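Local atomic coordinates of Lmo1076 protein (PDB entry 5JQC), a protein that probably hydrolyses bacterial cell-wall material as a secreted Listeria autolysin, of which this chain is a piece built from three GW domains. Residues 180-185 with 204-209; 239-244 with 253-258; 186-191 with 231-236. One frame throughout, in Å; residues are numbered along the deposited sequence.

Overall arrangement
All three contacts lie in the third GW domain, an SH3-like module at the C-terminal end of this elongated chain. Its sheet runs in the order 184-194, 226-236, 239-246, 249-255, every neighbouring pair antiparallel. Contact 3 joins the first two strands and contact 2 the last two, with centres about 9 Å apart. Contact 1, centred about 11 Å from contact 2 and 12 Å from contact 3, brings the loop at 204-209 against the lead-in to the first strand. Contacts 1 and 3 interleave along the chain and both close before contact 2 opens. Contacts 2 and 3 build the sheet; contact 1 folds the loop onto it, Val206 on Trp253 and Tyr207 on Trp241, closing one compact GW module.

Contact 1: residues 180-185 with 204-209; sequences DKIQSQ and SGVYNT
Asp180 and Ile182, on the way into strand 184-194, meet a type II beta turn running from Val206 to Thr209 in a loop of the third GW domain, an SH3-like module. The tight part is the turn with Asp180 beside it. Asp180 N donates to Asn208 O at 3.0 Å; the donor sits nearly in line with the carbonyl bond, although the N-H itself is bent. The Asp180 carboxylate passes across the Asn208 side chain and makes a salt bridge to Arg238 through OD1. Asn208 suits the third place of the turn, since asparagine tolerates the positive phi (69°) needed there better than most residues with a side chain. Thr209 closes the turn twice over: its N and its OG1 reach Val206 O from the same face, OG1 at 2.6 Å. With OG1 held between backbone N and carbonyl carbon (chi1 60°), CG2 is left to lie against Asp180 O (3.4 Å) and Ile182 CG1 (3.7 Å).

The looser, wetter side begins at exposed Ile182. Its CG1-CD1 branch lies across the turn, CG1 against that threonine methyl and CD1 3.9 Å from Val206 CG2, while buried Val206 also packs on Ala234 and Thr236 of the neighbouring strand. Beyond the direct bond, a water bridges the backbones, donating to Asp180 O at 2.8 Å and to Thr209 O at 3.0 Å.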
loop_
_atom_site.group_PDB
_atom_site.type_symbol
_atom_site.label_atom_id
_atom_site.label_comp_id
_atom_site.label_asym_id
_atom_site.label_seq_id
_atom_site.Cartn_x
_atom_site.Cartn_y
_atom_site.Cartn_z
ATOM N N ASP A 180 -10.376 -11.307 8.311
ATOM C CA ASP A 180 -11.116 -12.037 7.286
ATOM C C ASP A 180 -12.471 -11.397 7.090
ATOM O O ASP A 180 -13.142 -11.047 8.068
ATOM C CB ASP A 180 -11.366 -13.492 7.691
ATOM C CG ASP A 180 -10.105 -14.252 7.991
ATOM O OD1 ASP A 180 -9.108 -14.083 7.251
ATOM O OD2 ASP A 180 -10.143 -15.046 8.965
ATOM N N LYS A 181 -12.904 -11.293 5.827
ATOM C CA LYS A 181 -14.285 -10.899 5.529
ATOM C C LYS A 181 -15.241 -12.064 5.747
ATOM O O LYS A 181 -14.875 -13.236 5.574
ATOM C CB LYS A 181 -14.434 -10.409 4.088
ATOM C CG LYS A 181 -13.618 -9.176 3.768
ATOM C CD LYS A 181 -13.744 -8.857 2.292
ATOM C CE LYS A 181 -13.164 -7.491 1.962
ATOM N NZ LYS A 181 -13.978 -6.403 2.582
ATOM N N ILE A 182 -16.473 -11.737 6.137
ATOM C CA ILE A 182 -17.550 -12.718 6.112
ATOM C C ILE A 182 -17.980 -12.861 4.652
ATOM O O ILE A 182 -18.533 -11.929 4.057
ATOM C CB ILE A 182 -18.722 -12.308 7.013
ATOM C CG1 ILE A 182 -18.223 -12.098 8.450
ATOM C CG2 ILE A 182 -19.819 -13.359 6.961
ATOM C CD1 ILE A 182 -19.271 -11.642 9.407
ATOM N N GLN A 183 -17.708 -14.027 4.065
ATOM C CA GLN A 183 -18.037 -14.249 2.659
ATOM C C GLN A 183 -19.535 -14.443 2.454
ATOM O O GLN A 183 -20.098 -14.005 1.440
ATOM C CB GLN A 183 -17.265 -15.458 2.154
ATOM C CG GLN A 183 -15.767 -15.168 2.024
ATOM C CD GLN A 183 -14.923 -16.421 1.964
ATOM O OE1 GLN A 183 -15.363 -17.504 2.363
ATOM N NE2 GLN A 183 -13.691 -16.280 1.466
ATOM N N SER A 184 -20.193 -15.110 3.402
ATOM C CA SER A 184 -21.632 -15.293 3.350
ATOM C C SER A 184 -22.133 -15.565 4.762
ATOM O O SER A 184 -21.371 -15.953 5.663
ATOM C CB SER A 184 -22.026 -16.436 2.402
ATOM O OG SER A 184 -21.527 -17.669 2.909
ATOM N N GLN A 185 -23.428 -15.338 4.948
ATOM C CA GLN A 185 -24.033 -15.449 6.264
ATOM C C GLN A 185 -25.548 -15.534 6.091
ATOM O O GLN A 185 -26.116 -14.860 5.230
ATOM C CB GLN A 185 -23.650 -14.249 7.123
ATOM C CG GLN A 185 -24.113 -14.335 8.523
ATOM C CD GLN A 185 -23.950 -13.009 9.222
ATOM O OE1 GLN A 185 -24.484 -12.800 10.309
ATOM N NE2 GLN A 185 -23.217 -12.092 8.592
ATOM N N SER A 204 -17.232 -14.178 20.377
ATOM C CA SER A 204 -18.344 -13.226 20.397
ATOM C C SER A 204 -18.830 -12.857 18.990
ATOM O O SER A 204 -20.012 -12.529 18.810
ATOM C CB SER A 204 -17.938 -11.968 21.154
ATOM O OG SER A 204 -16.994 -11.231 20.420
ATOM N N GLY A 205 -17.937 -12.858 17.998
ATOM C CA GLY A 205 -18.315 -12.665 16.610
ATOM C C GLY A 205 -17.775 -13.792 15.744
ATOM O O GLY A 205 -17.112 -14.708 16.235
ATOM N N VAL A 206 -18.087 -13.722 14.448
ATOM C CA VAL A 206 -17.524 -14.701 13.523
ATOM C C VAL A 206 -16.011 -14.618 13.602
ATOM O O VAL A 206 -15.447 -13.519 13.641
ATOM C CB VAL A 206 -18.022 -14.453 12.094
ATOM C CG1 VAL A 206 -17.363 -15.416 11.121
ATOM C CG2 VAL A 206 -19.573 -14.553 12.015
ATOM N N TYR A 207 -15.345 -15.777 13.636
ATOM C CA TYR A 207 -13.948 -15.823 14.069
ATOM C C TYR A 207 -13.041 -15.002 13.153
ATOM O O TYR A 207 -13.033 -15.183 11.925
ATOM C CB TYR A 207 -13.452 -17.268 14.131
ATOM C CG TYR A 207 -11.955 -17.383 14.395
ATOM C CD1 TYR A 207 -11.433 -17.189 15.676
ATOM C CD2 TYR A 207 -11.064 -17.681 13.362
ATOM C CE1 TYR A 207 -10.056 -17.292 15.917
ATOM C CE2 TYR A 207 -9.697 -17.781 13.590
ATOM C CZ TYR A 207 -9.198 -17.587 14.866
ATOM O OH TYR A 207 -7.848 -17.691 15.092
ATOM N N ASN A 208 -12.304 -14.071 13.769
ATOM C CA ASN A 208 -11.246 -13.288 13.127
ATOM C C ASN A 208 -11.794 -12.299 12.106
ATOM O O ASN A 208 -11.123 -11.955 11.119
ATOM C CB ASN A 208 -10.189 -14.195 12.485
ATOM C CG ASN A 208 -8.876 -13.479 12.262
ATOM O OD1 ASN A 208 -8.328 -13.501 11.160
ATOM N ND2 ASN A 208 -8.379 -12.820 13.292
ATOM N N THR A 209 -13.011 -11.819 12.337
ATOM C CA THR A 209 -13.600 -10.806 11.479
ATOM C C THR A 209 -13.547 -9.403 12.094
ATOM O O THR A 209 -13.895 -8.428 11.412
ATOM C CB THR A 209 -15.051 -11.196 11.143
ATOM O OG1 THR A 209 -15.805 -11.307 12.350
ATOM C CG2 THR A 209 -15.092 -12.555 10.456
HETATM O O HOH W 1 -14.122 -8.439 8.393
#

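Contact 2: residues 239-244 with 253-258; sequences GTWYQF and WMDYRA
Gln243 lies along the face of the Trp253 indole, the two facing each other as a non-hydrogen-bonded pair of the antiparallel hairpin 239-246/249-255. Its CB sits squarely over the six-membered ring, 3.6 Å from the centroid and 7° off the normal, a CH-pi contact. Because CG lies anti to the backbone N (chi1 -163°) and the chain stays extended, the rest runs across the indole toward its pyrrole side: CG is 3.9 Å from Trp253 CE2, and CD is at the same distance from NE1. At the tip NE2 comes 3.5 Å from Trp253 NE1, the amide stacked on the ring with the planes 27° apart, while OE1 accepts a hydrogen bond from Lys232 NZ. Glutamine suits the site by joining an aliphatic stem to a flat polar end.

One pair along, Tyr242 and Met254 (selenomethionine here) exchange two backbone bonds, each 2.8 Å between N and O. Tyr256 N to Thr240 O, also 2.8 Å, carries the pairing past the end of strand 253-255. Tyr256 CB rests over the Tyr242 ring, 3.8 Å from its centroid, and Phe244 CE1 meets the Met254 methyl CE. Asp255 OD1 receives Arg257 N in an Asx turn and Arg257 NE in a salt bridge. Chemically, the bond from Lys232 fixes the rotation of the Gln243 amide, OE1 to the lysine and NE2 over the indole nitrogen, and may polarise it.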
loop_
_atom_site.group_PDB
_atom_site.type_symbol
_atom_site.label_atom_id
_atom_site.label_comp_id
_atom_site.label_asym_id
_atom_site.label_seq_id
_atom_site.Cartn_x
_atom_site.Cartn_y
_atom_site.Cartn_z
ATOM N N GLY A 239 -13.115 -21.061 7.639
ATOM C CA GLY A 239 -14.033 -22.140 7.967
ATOM C C GLY A 239 -15.483 -21.681 8.003
ATOM O O GLY A 239 -15.848 -20.665 7.410
ATOM N N THR A 240 -16.295 -22.484 8.683
ATOM C CA THR A 240 -17.715 -22.217 8.840
ATOM C C THR A 240 -18.064 -22.219 10.319
ATOM O O THR A 240 -17.693 -23.144 11.056
ATOM C CB THR A 240 -18.564 -23.244 8.092
ATOM O OG1 THR A 240 -18.230 -23.219 6.700
ATOM C CG2 THR A 240 -20.025 -22.918 8.251
ATOM N N TRP A 241 -18.797 -21.187 10.735
ATOM C CA TRP A 241 -19.072 -20.888 12.130
ATOM C C TRP A 241 -20.580 -20.892 12.352
ATOM O O TRP A 241 -21.346 -20.426 11.504
ATOM C CB TRP A 241 -18.439 -19.535 12.486
ATOM C CG TRP A 241 -17.030 -19.433 11.879
ATOM C CD1 TRP A 241 -16.691 -18.961 10.627
ATOM C CD2 TRP A 241 -15.805 -19.876 12.475
ATOM N NE1 TRP A 241 -15.331 -19.070 10.428
ATOM C CE2 TRP A 241 -14.767 -19.622 11.545
ATOM C CE3 TRP A 241 -15.483 -20.449 13.710
ATOM C CZ2 TRP A 241 -13.440 -19.917 11.813
ATOM C CZ3 TRP A 241 -14.156 -20.738 13.978
ATOM C CH2 TRP A 241 -13.154 -20.476 13.031
ATOM N N TYR A 242 -21.004 -21.456 13.475
ATOM C CA TYR A 242 -22.410 -21.484 13.854
ATOM C C TYR A 242 -22.603 -20.583 15.062
ATOM O O TYR A 242 -21.833 -20.662 16.019
ATOM C CB TYR A 242 -22.868 -22.909 14.186
ATOM C CG TYR A 242 -22.995 -23.794 12.979
ATOM C CD1 TYR A 242 -22.976 -23.247 11.712
ATOM C CD2 TYR A 242 -23.146 -25.170 13.103
ATOM C CE1 TYR A 242 -23.102 -24.029 10.594
ATOM C CE2 TYR A 242 -23.268 -25.972 11.977
ATOM C CZ TYR A 242 -23.245 -25.389 10.724
ATOM O OH TYR A 242 -23.372 -26.147 9.579
ATOM N N GLN A 243 -23.619 -19.727 15.021
ATOM C CA GLN A 243 -24.029 -18.999 16.213
ATOM C C GLN A 243 -25.090 -19.848 16.903
ATOM O O GLN A 243 -26.057 -20.265 16.260
ATOM C CB GLN A 243 -24.555 -17.603 15.870
ATOM C CG GLN A 243 -24.594 -16.666 17.088
ATOM C CD GLN A 243 -25.251 -15.324 16.793
ATOM O OE1 GLN A 243 -26.251 -15.259 16.082
ATOM N NE2 GLN A 243 -24.697 -14.251 17.340
ATOM N N PHE A 244 -24.889 -20.153 18.186
ATOM C CA PHE A 244 -25.759 -21.111 18.849
ATOM C C PHE A 244 -26.318 -20.539 20.149
ATOM O O PHE A 244 -25.846 -19.524 20.675
ATOM C CB PHE A 244 -25.039 -22.451 19.094
ATOM C CG PHE A 244 -23.920 -22.391 20.111
ATOM C CD1 PHE A 244 -22.630 -22.055 19.725
ATOM C CD2 PHE A 244 -24.151 -22.712 21.447
ATOM C CE1 PHE A 244 -21.596 -22.008 20.656
ATOM C CE2 PHE A 244 -23.119 -22.674 22.384
ATOM C CZ PHE A 244 -21.840 -22.320 21.986
ATOM N N TRP A 253 -20.258 -17.794 18.781
ATOM C CA TRP A 253 -19.997 -18.491 17.526
ATOM C C TRP A 253 -18.993 -19.621 17.738
ATOM O O TRP A 253 -18.056 -19.500 18.531
ATOM C CB TRP A 253 -19.457 -17.532 16.468
ATOM C CG TRP A 253 -20.401 -16.456 15.996
ATOM C CD1 TRP A 253 -20.645 -15.250 16.599
ATOM C CD2 TRP A 253 -21.168 -16.460 14.778
ATOM N NE1 TRP A 253 -21.539 -14.517 15.841
ATOM C CE2 TRP A 253 -21.871 -15.238 14.719
ATOM C CE3 TRP A 253 -21.339 -17.387 13.741
ATOM C CZ2 TRP A 253 -22.746 -14.926 13.660
ATOM C CZ3 TRP A 253 -22.202 -17.072 12.695
ATOM C CH2 TRP A 253 -22.885 -15.852 12.659
HETATM N N MSE A 254 -19.175 -20.720 17.010
HETATM C CA MSE A 254 -18.203 -21.810 17.108
HETATM C C MSE A 254 -18.097 -22.579 15.813
HETATM O O MSE A 254 -19.067 -22.676 15.063
HETATM C CB MSE A 254 -18.560 -22.768 18.249
HETATM C CG MSE A 254 -17.460 -23.774 18.583
HETATM SE SE MSE A 254 -17.732 -24.505 20.365
HETATM C CE MSE A 254 -19.541 -25.181 20.097
ATOM N N ASP A 255 -16.900 -23.106 15.563
ATOM C CA ASP A 255 -16.642 -23.892 14.368
ATOM C C ASP A 255 -17.708 -24.965 14.192
ATOM O O ASP A 255 -18.159 -25.577 15.165
ATOM C CB ASP A 255 -15.259 -24.535 14.463
ATOM C CG ASP A 255 -14.832 -25.176 13.164
ATOM O OD1 ASP A 255 -15.256 -26.327 12.914
ATOM O OD2 ASP A 255 -14.088 -24.529 12.391
ATOM N N TYR A 256 -18.100 -25.201 12.937
ATOM C CA TYR A 256 -19.225 -26.098 12.675
ATOM C C TYR A 256 -18.913 -27.542 13.062
ATOM O O TYR A 256 -19.838 -28.320 13.336
ATOM C CB TYR A 256 -19.632 -26.037 11.201
ATOM C CG TYR A 256 -18.744 -26.877 10.332
ATOM C CD1 TYR A 256 -17.490 -26.420 9.960
ATOM C CD2 TYR A 256 -19.147 -28.136 9.898
ATOM C CE1 TYR A 256 -16.658 -27.184 9.167
ATOM C CE2 TYR A 256 -18.324 -28.915 9.103
ATOM C CZ TYR A 256 -17.074 -28.431 8.738
ATOM O OH TYR A 256 -16.230 -29.187 7.949
ATOM N N ARG A 257 -17.637 -27.929 13.082
ATOM C CA ARG A 257 -17.301 -29.308 13.424
ATOM C C ARG A 257 -17.609 -29.640 14.879
ATOM O O ARG A 257 -17.735 -30.821 15.217
ATOM C CB ARG A 257 -15.830 -29.586 13.113
ATOM C CG ARG A 257 -15.507 -29.510 11.630
ATOM C CD ARG A 257 -14.011 -29.410 11.393
ATOM N NE ARG A 257 -13.393 -28.258 12.060
ATOM C CZ ARG A 257 -12.160 -27.812 11.806
ATOM N NH1 ARG A 257 -11.409 -28.417 10.894
ATOM N NH2 ARG A 257 -11.674 -26.759 12.458
ATOM N N ALA A 258 -17.753 -28.633 15.743
ATOM C CA ALA A 258 -18.102 -28.897 17.133
ATOM C C ALA A 258 -19.516 -29.451 17.293
ATOM O O ALA A 258 -19.849 -29.940 18.380
ATOM C CB ALA A 258 -17.946 -27.621 17.965
HETATM O O HOH W 2 -14.594 -24.673 9.844
#

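Contact 3: residues 186-191 with 231-236; sequences SNVNWN and IKQAKT
Ser186 and Gln233 form a hydrogen-bonded antiparallel pair, Ser186 N to Gln233 O and Gln233 N to Ser186 O both measuring 3.0 Å, between short strand segments whose directions are 126° apart. Farther along, Val188 N gives a straight 2.8 Å bond to Ile231 O, yet meets it from 52° above the carbonyl plane. No return bond follows at this point: Ile231 N is turned to Gln243 of the next strand, with which it is backbone-bonded, so Val188 O receives only a CA-H...O contact from Ile231 CA. Ile231 and Lys232 together face Gln243 on that next strand of the sheet, 239-246, a classic beta bulge in strand 226-236.

On the face of the sheet carrying Ser186 and Gln233, the glutamine makes the main polar link. Its CG takes the position between backbone N and carbonyl carbon (chi1 79°), and from there the extended chain brings NE2 to Ser186 OG at 3.2 Å, the hydroxyl lying in the amide plane. Serine suits the place, its short hydroxyl giving the amide an acceptor close to the backbone. The other end of the amide, OE1, stands at the edge of the Trp190 ring, 3.5 Å from CH2, with amide and ring nearly perpendicular. Trp190 in turn lays one face over Val188 CB and meets Tyr242 edge-to-face. Branched Val188 suits a strand, and its CG2 packs on the backbone of Ile231, 3.6 Å from C.

On the other face, Asn187 and Lys232 run side by side, pointing the same way, with Asn187 OD1 3.3 Å from Lys232 CD. Their polar ends part: the lysine amine turns to the neighbouring strand, and Asn187 OD1 bonds a glycerol probably from the crystallisation liquor. Bulged, strongly twisted antiparallel pairing of this kind is at home in SH3-like folds, and here it joins the outer first strand to the rest of the GW-domain sheet.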
loop_
_atom_site.group_PDB
_atom_site.type_symbol
_atom_site.label_atom_id
_atom_site.label_comp_id
_atom_site.label_asym_id
_atom_site.label_seq_id
_atom_site.Cartn_x
_atom_site.Cartn_y
_atom_site.Cartn_z
ATOM N N SER A 186 -26.191 -16.356 6.915
ATOM C CA SER A 186 -27.617 -16.585 6.779
ATOM C C SER A 186 -28.178 -16.982 8.132
ATOM O O SER A 186 -27.485 -17.595 8.956
ATOM C CB SER A 186 -27.907 -17.684 5.756
ATOM O OG SER A 186 -27.340 -18.920 6.192
ATOM N N ASN A 187 -29.446 -16.616 8.349
ATOM C CA ASN A 187 -30.188 -17.068 9.518
ATOM C C ASN A 187 -30.717 -18.475 9.278
ATOM O O ASN A 187 -31.126 -18.817 8.167
ATOM C CB ASN A 187 -31.345 -16.112 9.835
ATOM C CG ASN A 187 -30.868 -14.697 10.142
ATOM O OD1 ASN A 187 -29.733 -14.484 10.563
ATOM N ND2 ASN A 187 -31.742 -13.728 9.944
ATOM N N VAL A 188 -30.678 -19.301 10.317
ATOM C CA VAL A 188 -31.112 -20.686 10.246
ATOM C C VAL A 188 -31.857 -21.021 11.532
ATOM O O VAL A 188 -31.988 -20.192 12.439
ATOM C CB VAL A 188 -29.936 -21.663 10.029
ATOM C CG1 VAL A 188 -29.201 -21.361 8.720
ATOM C CG2 VAL A 188 -28.986 -21.608 11.214
ATOM N N ASN A 189 -32.341 -22.261 11.616
ATOM C CA ASN A 189 -32.982 -22.748 12.841
ATOM C C ASN A 189 -32.734 -24.257 12.907
ATOM O O ASN A 189 -33.535 -25.051 12.410
ATOM C CB ASN A 189 -34.469 -22.412 12.868
ATOM C CG ASN A 189 -35.061 -22.492 14.275
ATOM O OD1 ASN A 189 -34.718 -23.384 15.051
ATOM N ND2 ASN A 189 -35.948 -21.556 14.608
ATOM N N TRP A 190 -31.608 -24.637 13.511
ATOM C CA TRP A 190 -31.202 -26.030 13.620
ATOM C C TRP A 190 -31.015 -26.383 15.082
ATOM O O TRP A 190 -30.527 -25.564 15.870
ATOM C CB TRP A 190 -29.896 -26.294 12.867
ATOM C CG TRP A 190 -29.969 -25.924 11.435
ATOM C CD1 TRP A 190 -31.081 -25.914 10.647
ATOM C CD2 TRP A 190 -28.886 -25.481 10.608
ATOM N NE1 TRP A 190 -30.761 -25.499 9.374
ATOM C CE2 TRP A 190 -29.418 -25.227 9.323
ATOM C CE3 TRP A 190 -27.518 -25.276 10.826
ATOM C CZ2 TRP A 190 -28.627 -24.779 8.257
ATOM C CZ3 TRP A 190 -26.735 -24.833 9.765
ATOM C CH2 TRP A 190 -27.295 -24.591 8.496
ATOM N N ASN A 191 -31.394 -27.601 15.445
ATOM C CA ASN A 191 -31.124 -28.123 16.778
ATOM C C ASN A 191 -30.055 -29.200 16.630
ATOM O O ASN A 191 -30.251 -30.181 15.900
ATOM C CB ASN A 191 -32.403 -28.645 17.431
ATOM C CG ASN A 191 -33.490 -27.582 17.496
ATOM O OD1 ASN A 191 -33.564 -26.805 18.450
ATOM N ND2 ASN A 191 -34.331 -27.535 16.466
ATOM N N ILE A 231 -28.730 -20.598 15.311
ATOM C CA ILE A 231 -29.562 -19.560 14.700
ATOM C C ILE A 231 -28.915 -18.873 13.493
ATOM O O ILE A 231 -29.638 -18.294 12.671
ATOM C CB ILE A 231 -29.979 -18.491 15.736
ATOM C CG1 ILE A 231 -28.754 -17.750 16.279
ATOM C CG2 ILE A 231 -30.783 -19.123 16.874
ATOM C CD1 ILE A 231 -29.055 -16.724 17.360
ATOM N N LYS A 232 -27.586 -18.908 13.360
ATOM C CA LYS A 232 -26.923 -18.296 12.213
ATOM C C LYS A 232 -25.750 -19.154 11.780
ATOM O O LYS A 232 -25.134 -19.841 12.598
ATOM C CB LYS A 232 -26.399 -16.881 12.515
ATOM C CG LYS A 232 -27.474 -15.836 12.774
ATOM C CD LYS A 232 -27.010 -14.445 12.340
ATOM C CE LYS A 232 -26.717 -13.525 13.522
ATOM N NZ LYS A 232 -27.889 -13.434 14.441
ATOM N N GLN A 233 -25.428 -19.086 10.493
ATOM C CA GLN A 233 -24.192 -19.653 9.975
ATOM C C GLN A 233 -23.450 -18.608 9.152
ATOM O O GLN A 233 -24.055 -17.750 8.493
ATOM C CB GLN A 233 -24.438 -20.898 9.121
ATOM C CG GLN A 233 -24.911 -20.590 7.719
ATOM C CD GLN A 233 -25.081 -21.834 6.881
ATOM O OE1 GLN A 233 -24.523 -22.894 7.193
ATOM N NE2 GLN A 233 -25.857 -21.719 5.816
ATOM N N ALA A 234 -22.119 -18.691 9.201
ATOM C CA ALA A 234 -21.245 -17.758 8.507
ATOM C C ALA A 234 -20.029 -18.510 7.976
ATOM O O ALA A 234 -19.526 -19.439 8.619
ATOM C CB ALA A 234 -20.804 -16.614 9.432
ATOM N N LYS A 235 -19.567 -18.122 6.788
ATOM C CA LYS A 235 -18.373 -18.729 6.209
ATOM C C LYS A 235 -17.315 -17.660 5.978
ATOM O O LYS A 235 -17.597 -16.623 5.367
ATOM C CB LYS A 235 -18.699 -19.457 4.896
ATOM C CG LYS A 235 -17.532 -20.260 4.321
ATOM C CD LYS A 235 -17.965 -21.177 3.173
ATOM C CE LYS A 235 -18.865 -20.461 2.124
ATOM N NZ LYS A 235 -18.136 -19.619 1.108
ATOM N N THR A 236 -16.107 -17.900 6.500
ATOM C CA THR A 236 -14.903 -17.165 6.110
ATOM C C THR A 236 -13.915 -18.120 5.451
ATOM O O THR A 236 -14.076 -19.349 5.477
ATOM C CB THR A 236 -14.207 -16.488 7.295
ATOM O OG1 THR A 236 -13.694 -17.496 8.178
ATOM C CG2 THR A 236 -15.132 -15.573 8.040
#